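Local atomic coordinates of paenibacillus xanthan lyase (Paenibacillus, PDB entry 6F2P), a protein that cleaves the terminal mannose-glucuronic acid linkage in the side chains of xanthan, probably by the beta-elimination typical of polysaccharide lyase family 8. Residues 384-388 / 470-476; 643-647 / 659-663; 676-680 / 692-697. One frame throughout, in Å; residues are numbered along the deposited sequence.

Interaction 1: residues 384-388 / 470-476; sequences LSMFS and GMELHTV
M386 and M471 lie alongside each other with their side chains running in opposite directions, so that the sulfur of each passes the base of the other. M386 CB sits 3.7 Å from M471 SD, and M386 SD returns to within 4.0 Å of M471 CB. Both residues point toward the opposing segment. M471 is fully extended, its CG anti to the backbone N (chi1 173°), which carries the terminal methyl past M386 to F387. M386 SD lies 3.5 Å from G470 O, a packing contact with the strand backbone.

F387 starts out pointing away, yet its ring swings back because CG is tucked between the backbone N and the carbonyl carbon (chi1 83°). The ring crosses M471 obliquely, with CD1 3.6 Å from M471 CE, and that same methyl also rests 3.5 Å from F387 O. Round the rest of the ring, F387 CE1 approaches L473 CD1 at 4.4 Å, and F387 CE2 meets V476 CG1 at 4.0 Å. One ring thus touches M471, L473 and V476 along the same segment.

No direct hydrogen bond joins the segments. A water lies between F387 O and E472 O, but its modelled position is too close to F387 O for the bridge to be more than doubtful. W486 of strand 481-488 packs on both methionines. The imidazole of H474 is held outside the contact by D453. Such methionine and phenylalanine packing, between the loop that follows strand 380-385 of the four-stranded sheet and strand 466-474 of the nine-stranded sheet, is interior filling of the family 8 super-sandwich domain.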
# COMPACT_ATOMS: atom_id res chain seq x y z
N LEU A 384 -10.49 -5.06 -4.86
CA LEU A 384 -10.68 -4.76 -3.46
C LEU A 384 -10.44 -3.28 -3.19
O LEU A 384 -9.38 -2.74 -3.50
CB LEU A 384 -9.75 -5.63 -2.61
CG LEU A 384 -9.95 -5.57 -1.11
CD1 LEU A 384 -11.28 -6.19 -0.72
CD2 LEU A 384 -8.83 -6.29 -0.45
N SER A 385 -11.45 -2.64 -2.60
CA SER A 385 -11.42 -1.19 -2.41
C SER A 385 -11.43 -0.76 -0.94
O SER A 385 -12.41 -0.94 -0.23
CB SER A 385 -12.60 -0.54 -3.14
OG SER A 385 -12.62 0.86 -2.89
N MET A 386 -10.32 -0.18 -0.51
CA MET A 386 -10.16 0.19 0.88
C MET A 386 -9.86 1.68 1.02
O MET A 386 -9.66 2.38 0.02
CB MET A 386 -9.00 -0.60 1.49
CG MET A 386 -9.14 -2.10 1.39
SD MET A 386 -7.64 -2.97 1.87
CE MET A 386 -6.62 -2.78 0.40
N PHE A 387 -9.82 2.15 2.26
CA PHE A 387 -9.25 3.46 2.54
C PHE A 387 -8.61 3.48 3.93
O PHE A 387 -8.84 2.60 4.74
CB PHE A 387 -10.25 4.60 2.31
CG PHE A 387 -11.19 4.87 3.45
CD1 PHE A 387 -12.32 4.09 3.65
CD2 PHE A 387 -10.97 5.95 4.30
CE1 PHE A 387 -13.20 4.36 4.69
CE2 PHE A 387 -11.85 6.22 5.34
CZ PHE A 387 -12.97 5.43 5.53
N SER A 388 -7.77 4.48 4.16
CA SER A 388 -6.97 4.54 5.37
C SER A 388 -6.77 5.98 5.76
O SER A 388 -7.48 6.86 5.29
CB SER A 388 -5.61 3.89 5.12
OG SER A 388 -4.91 4.59 4.11
N GLY A 470 -5.93 -6.57 4.23
CA GLY A 470 -6.69 -6.22 5.40
C GLY A 470 -6.95 -4.74 5.50
O GLY A 470 -6.21 -3.91 4.96
N MET A 471 -8.02 -4.41 6.21
CA MET A 471 -8.40 -3.04 6.47
C MET A 471 -8.99 -2.93 7.85
O MET A 471 -9.95 -3.64 8.18
CB MET A 471 -9.44 -2.60 5.44
CG MET A 471 -10.05 -1.24 5.70
SD MET A 471 -11.22 -0.80 4.40
CE MET A 471 -11.84 0.76 5.05
N GLU A 472 -8.42 -2.07 8.68
CA GLU A 472 -9.12 -1.66 9.90
C GLU A 472 -10.07 -0.52 9.54
O GLU A 472 -9.67 0.63 9.36
CB GLU A 472 -8.15 -1.23 10.99
CG GLU A 472 -8.84 -0.93 12.31
CD GLU A 472 -7.87 -0.82 13.47
OE1 GLU A 472 -6.67 -0.61 13.22
OE2 GLU A 472 -8.32 -0.95 14.64
N LEU A 473 -11.35 -0.87 9.40
CA LEU A 473 -12.36 0.11 9.09
C LEU A 473 -12.64 0.99 10.29
O LEU A 473 -12.71 0.52 11.42
CB LEU A 473 -13.65 -0.60 8.68
CG LEU A 473 -14.88 0.31 8.56
CD1 LEU A 473 -14.67 1.35 7.47
CD2 LEU A 473 -16.14 -0.51 8.29
N HIS A 474 -12.78 2.29 10.05
CA HIS A 474 -13.40 3.18 11.01
C HIS A 474 -14.17 4.24 10.24
O HIS A 474 -13.58 5.24 9.81
CB HIS A 474 -12.37 3.85 11.90
CG HIS A 474 -12.99 4.74 12.94
ND1 HIS A 474 -12.28 5.72 13.61
CD2 HIS A 474 -14.26 4.81 13.42
CE1 HIS A 474 -13.08 6.34 14.45
NE2 HIS A 474 -14.29 5.81 14.35
N THR A 475 -15.46 4.00 10.06
CA THR A 475 -16.34 4.91 9.33
C THR A 475 -16.18 6.34 9.83
O THR A 475 -16.21 6.57 11.04
CB THR A 475 -17.81 4.47 9.48
OG1 THR A 475 -17.92 3.06 9.23
CG2 THR A 475 -18.69 5.22 8.48
N VAL A 476 -16.00 7.29 8.92
CA VAL A 476 -15.79 8.66 9.39
C VAL A 476 -17.11 9.25 9.88
O VAL A 476 -18.17 9.02 9.27
CB VAL A 476 -15.08 9.58 8.35
CG1 VAL A 476 -14.13 8.77 7.49
CG2 VAL A 476 -16.07 10.30 7.50
O HOH W 1 -9.27 2.64 7.15

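Interaction 2: residues 643-647 / 659-663; sequences SSSAQ and INFWN
W662 and Q647 make the side-chain bond of this contact: W662 NE1 donates to Q647 OE1 at 2.9 Å. The bond is bent (134° at the hydrogen); OE1 lies near the indole plane, whereas NE1 stands above the amide plane, the two groups being turned 49° apart. S485 also bonds OE1, and N642 and K483 hold Q647 NE2, so the buried amide is fixed from several sides. Beside it the strands pair tightly: Q647 and N660 form the antiparallel hydrogen-bonded pair, with N660 N 2.9 Å from Q647 O, and A646 faces F661 in the non-hydrogen-bonded pair. W662 N extends the pairing to S645 O at 3.2 Å.

The serine end is looser. S644 OG and N663 OD1 meet through a water, and S645 OG stays 3.6 Å from N663 OD1. S643 OG, also bonded to E641, accepts from S645 N at 3.0 Å, an ST turn just before the strand. A leucine at W662 has no indole N-H, and Q647 OE1 would probably be left with S485 alone, with a gap where the indole edge met the amide.

The hairpin 646-651/656-661 belongs to the seven-stranded sheet, between strands 637-642 and 678-684; on one side Q647, N660 and W662 meet strands 466-474 and 481-488 of the super-sandwich domain, while F661 packs on strands 667-669 and 672-674.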
# COMPACT_ATOMS: atom_id res chain seq x y z
N SER A 643 -9.81 -13.19 15.07
CA SER A 643 -10.00 -12.37 16.25
C SER A 643 -9.48 -10.97 15.99
O SER A 643 -9.01 -10.66 14.90
CB SER A 643 -9.25 -12.96 17.44
OG SER A 643 -7.85 -12.74 17.31
N SER A 644 -9.56 -10.12 17.01
CA SER A 644 -9.08 -8.75 16.92
C SER A 644 -7.56 -8.70 17.04
O SER A 644 -6.94 -7.65 16.90
CB SER A 644 -9.73 -7.90 18.00
OG SER A 644 -9.34 -8.35 19.28
N SER A 645 -6.95 -9.85 17.30
CA SER A 645 -5.51 -9.88 17.47
C SER A 645 -4.86 -10.33 16.16
O SER A 645 -3.79 -9.84 15.79
CB SER A 645 -5.11 -10.78 18.64
OG SER A 645 -3.71 -10.77 18.83
N ALA A 646 -5.53 -11.24 15.46
CA ALA A 646 -5.04 -11.72 14.18
C ALA A 646 -6.13 -12.43 13.41
O ALA A 646 -7.11 -12.92 13.99
CB ALA A 646 -3.85 -12.66 14.37
N GLN A 647 -5.95 -12.52 12.10
CA GLN A 647 -6.89 -13.21 11.23
C GLN A 647 -6.06 -14.03 10.26
O GLN A 647 -5.25 -13.48 9.52
CB GLN A 647 -7.79 -12.21 10.48
CG GLN A 647 -8.70 -11.42 11.41
CD GLN A 647 -9.45 -10.32 10.71
OE1 GLN A 647 -8.86 -9.33 10.27
NE2 GLN A 647 -10.76 -10.49 10.59
N ILE A 659 -1.76 -14.32 6.83
CA ILE A 659 -2.03 -13.84 8.18
C ILE A 659 -1.97 -12.32 8.28
O ILE A 659 -1.01 -11.71 7.83
CB ILE A 659 -1.00 -14.36 9.18
CG1 ILE A 659 -0.81 -15.87 9.05
CG2 ILE A 659 -1.39 -13.94 10.59
CD1 ILE A 659 0.29 -16.43 9.94
N ASN A 660 -2.99 -11.71 8.89
CA ASN A 660 -2.92 -10.31 9.26
C ASN A 660 -2.75 -10.15 10.78
O ASN A 660 -3.55 -10.67 11.56
CB ASN A 660 -4.16 -9.55 8.78
CG ASN A 660 -4.22 -9.41 7.26
OD1 ASN A 660 -3.19 -9.40 6.58
ND2 ASN A 660 -5.43 -9.30 6.72
N PHE A 661 -1.70 -9.44 11.18
CA PHE A 661 -1.43 -9.14 12.59
C PHE A 661 -1.84 -7.70 12.91
O PHE A 661 -1.33 -6.75 12.31
CB PHE A 661 0.06 -9.29 12.88
CG PHE A 661 0.55 -10.71 12.87
CD1 PHE A 661 0.42 -11.51 14.00
CD2 PHE A 661 1.16 -11.24 11.75
CE1 PHE A 661 0.89 -12.82 14.00
CE2 PHE A 661 1.63 -12.55 11.74
CZ PHE A 661 1.49 -13.34 12.87
N TRP A 662 -2.74 -7.55 13.89
CA TRP A 662 -3.36 -6.25 14.17
C TRP A 662 -2.69 -5.41 15.26
O TRP A 662 -2.96 -4.21 15.37
CB TRP A 662 -4.84 -6.44 14.52
CG TRP A 662 -5.64 -6.92 13.36
CD1 TRP A 662 -6.20 -8.15 13.21
CD2 TRP A 662 -5.96 -6.19 12.17
NE1 TRP A 662 -6.86 -8.23 12.01
CE2 TRP A 662 -6.73 -7.04 11.35
CE3 TRP A 662 -5.68 -4.89 11.73
CZ2 TRP A 662 -7.21 -6.63 10.11
CZ3 TRP A 662 -6.17 -4.49 10.50
CH2 TRP A 662 -6.92 -5.36 9.70
N ASN A 663 -1.82 -6.02 16.06
CA ASN A 663 -1.24 -5.33 17.21
C ASN A 663 0.27 -5.21 17.16
O ASN A 663 0.95 -6.04 16.54
CB ASN A 663 -1.67 -6.01 18.51
CG ASN A 663 -3.18 -6.08 18.67
OD1 ASN A 663 -3.74 -7.15 18.86
ND2 ASN A 663 -3.84 -4.92 18.59
O HOH W 2 -6.60 -7.92 20.23
O HOH W 3 -1.20 -8.47 16.32

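Interaction 3: residues 676-680 / 692-697; sequences RKASV and SVSDPT
The D695 carboxylate reaches the K677 carbonyl through a water that donates to both, 2.8 Å from D695 OD1 and 2.6 Å from K677 O. The same OD1 is gripped within its own segment. T697 OG1 donates at 2.6 Å to D695 OD1 along the syn lone pair, on the side of the other oxygen, while T697 N comes in from above the carboxylate plane to close an Asx turn. With N700 N bonding OD2, the group is fixed in rotation. P696 points toward the other strand and touches it with CG and CD: CG lies 3.8 Å from S679 CB, and CD lies 3.8 Å from A678 CA.

T697 CG2, set anti to its carbonyl carbon by chi1 of 74°, touches K677 CD at 3.7 Å; the extended lysine chain crosses the threonine at about a right angle. Beyond the turn the segments become regular antiparallel strands. S679 and S694 form the hydrogen-bonded pair, and S694 N donates to S679 O at 3.0 Å. V680 and V693 follow as the non-hydrogen-bonded pair, their methyls in loose apolar contact.

S679 and S694 point to the side where T460 of strand 457-462 packs, and G459 O takes the S694 hydroxyl. The hairpin 678-684/688-694 runs mid-sheet, between strand 656-661 and strand 744-750.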
# COMPACT_ATOMS: atom_id res chain seq x y z
N ARG A 676 5.00 -7.06 15.46
CA ARG A 676 4.48 -5.80 14.93
C ARG A 676 3.26 -6.03 14.04
O ARG A 676 3.09 -7.13 13.50
CB ARG A 676 5.56 -5.08 14.11
CG ARG A 676 6.73 -4.54 14.93
CD ARG A 676 6.32 -3.38 15.83
NE ARG A 676 7.44 -2.84 16.60
CZ ARG A 676 7.86 -3.33 17.77
NH1 ARG A 676 7.27 -4.37 18.33
NH2 ARG A 676 8.90 -2.76 18.38
N LYS A 677 2.43 -5.01 13.89
CA LYS A 677 1.39 -5.04 12.86
C LYS A 677 2.04 -5.44 11.55
O LYS A 677 3.10 -4.93 11.19
CB LYS A 677 0.74 -3.66 12.71
CG LYS A 677 0.06 -3.15 13.96
CD LYS A 677 -0.30 -1.68 13.84
CE LYS A 677 -0.92 -1.16 15.13
NZ LYS A 677 -1.55 0.17 14.93
N ALA A 678 1.42 -6.37 10.83
CA ALA A 678 2.03 -6.91 9.63
C ALA A 678 1.04 -7.70 8.82
O ALA A 678 0.09 -8.26 9.36
CB ALA A 678 3.20 -7.78 10.00
N SER A 679 1.26 -7.76 7.52
CA SER A 679 0.54 -8.71 6.69
C SER A 679 1.57 -9.74 6.23
O SER A 679 2.64 -9.38 5.75
CB SER A 679 -0.11 -8.01 5.52
OG SER A 679 -0.92 -8.91 4.79
N VAL A 680 1.26 -11.02 6.40
CA VAL A 680 2.24 -12.07 6.16
C VAL A 680 1.64 -13.20 5.35
O VAL A 680 0.47 -13.55 5.55
CB VAL A 680 2.75 -12.64 7.50
CG1 VAL A 680 3.78 -13.74 7.27
CG2 VAL A 680 3.33 -11.51 8.35
N SER A 692 6.44 -14.02 3.02
CA SER A 692 6.32 -12.65 2.52
C SER A 692 5.78 -11.75 3.62
O SER A 692 4.79 -12.08 4.28
CB SER A 692 5.39 -12.61 1.32
OG SER A 692 5.36 -11.32 0.74
N VAL A 693 6.45 -10.62 3.85
CA VAL A 693 6.07 -9.70 4.92
C VAL A 693 5.91 -8.27 4.42
O VAL A 693 6.69 -7.82 3.58
CB VAL A 693 7.12 -9.69 6.03
CG1 VAL A 693 6.61 -8.92 7.25
CG2 VAL A 693 7.49 -11.10 6.41
N SER A 694 4.92 -7.55 4.94
CA SER A 694 4.80 -6.13 4.64
C SER A 694 4.27 -5.40 5.86
O SER A 694 3.64 -6.00 6.72
CB SER A 694 3.86 -5.89 3.46
OG SER A 694 2.51 -6.06 3.86
N ASP A 695 4.54 -4.10 5.93
CA ASP A 695 3.98 -3.23 6.95
C ASP A 695 2.84 -2.40 6.34
O ASP A 695 3.08 -1.38 5.69
CB ASP A 695 5.06 -2.31 7.49
CG ASP A 695 4.50 -1.15 8.29
OD1 ASP A 695 3.52 -1.38 9.04
OD2 ASP A 695 5.02 -0.02 8.15
N PRO A 696 1.60 -2.85 6.53
CA PRO A 696 0.48 -2.18 5.86
C PRO A 696 0.23 -0.81 6.43
O PRO A 696 -0.44 -0.02 5.76
CB PRO A 696 -0.72 -3.09 6.17
CG PRO A 696 -0.13 -4.38 6.60
CD PRO A 696 1.17 -4.05 7.26
N THR A 697 0.75 -0.52 7.62
CA THR A 697 0.52 0.79 8.24
C THR A 697 1.37 1.83 7.53
O THR A 697 1.07 3.02 7.59
CB THR A 697 0.89 0.81 9.74
OG1 THR A 697 2.32 0.81 9.89
CG2 THR A 697 0.30 -0.37 10.47
O HOH W 4 4.41 -2.65 11.43

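All three contacts are largely buried, but their chemistry follows their place. Interaction 1 joins different sheets of the super-sandwich domain and relies on apolar side chains. Interactions 2 and 3 are hairpins of one seven-stranded sheet in the C-terminal beta-sandwich, so paired backbone bonds dominate. Interaction 2 has a partly exposed, water-bridged serine and asparagine end; in interaction 3 a water joins K677 O to the buried D695. These two are stitched together where strands 656-661 and 678-684 adjoin, F661 N lying 2.8 Å from A678 O. Interaction 1 meets interaction 2 where strand 466-474 packs on W662, CH2 lying 3.7 Å from M471 C. W456 contacts both interaction 2 and interaction 3, while interaction 3 does not touch interaction 1.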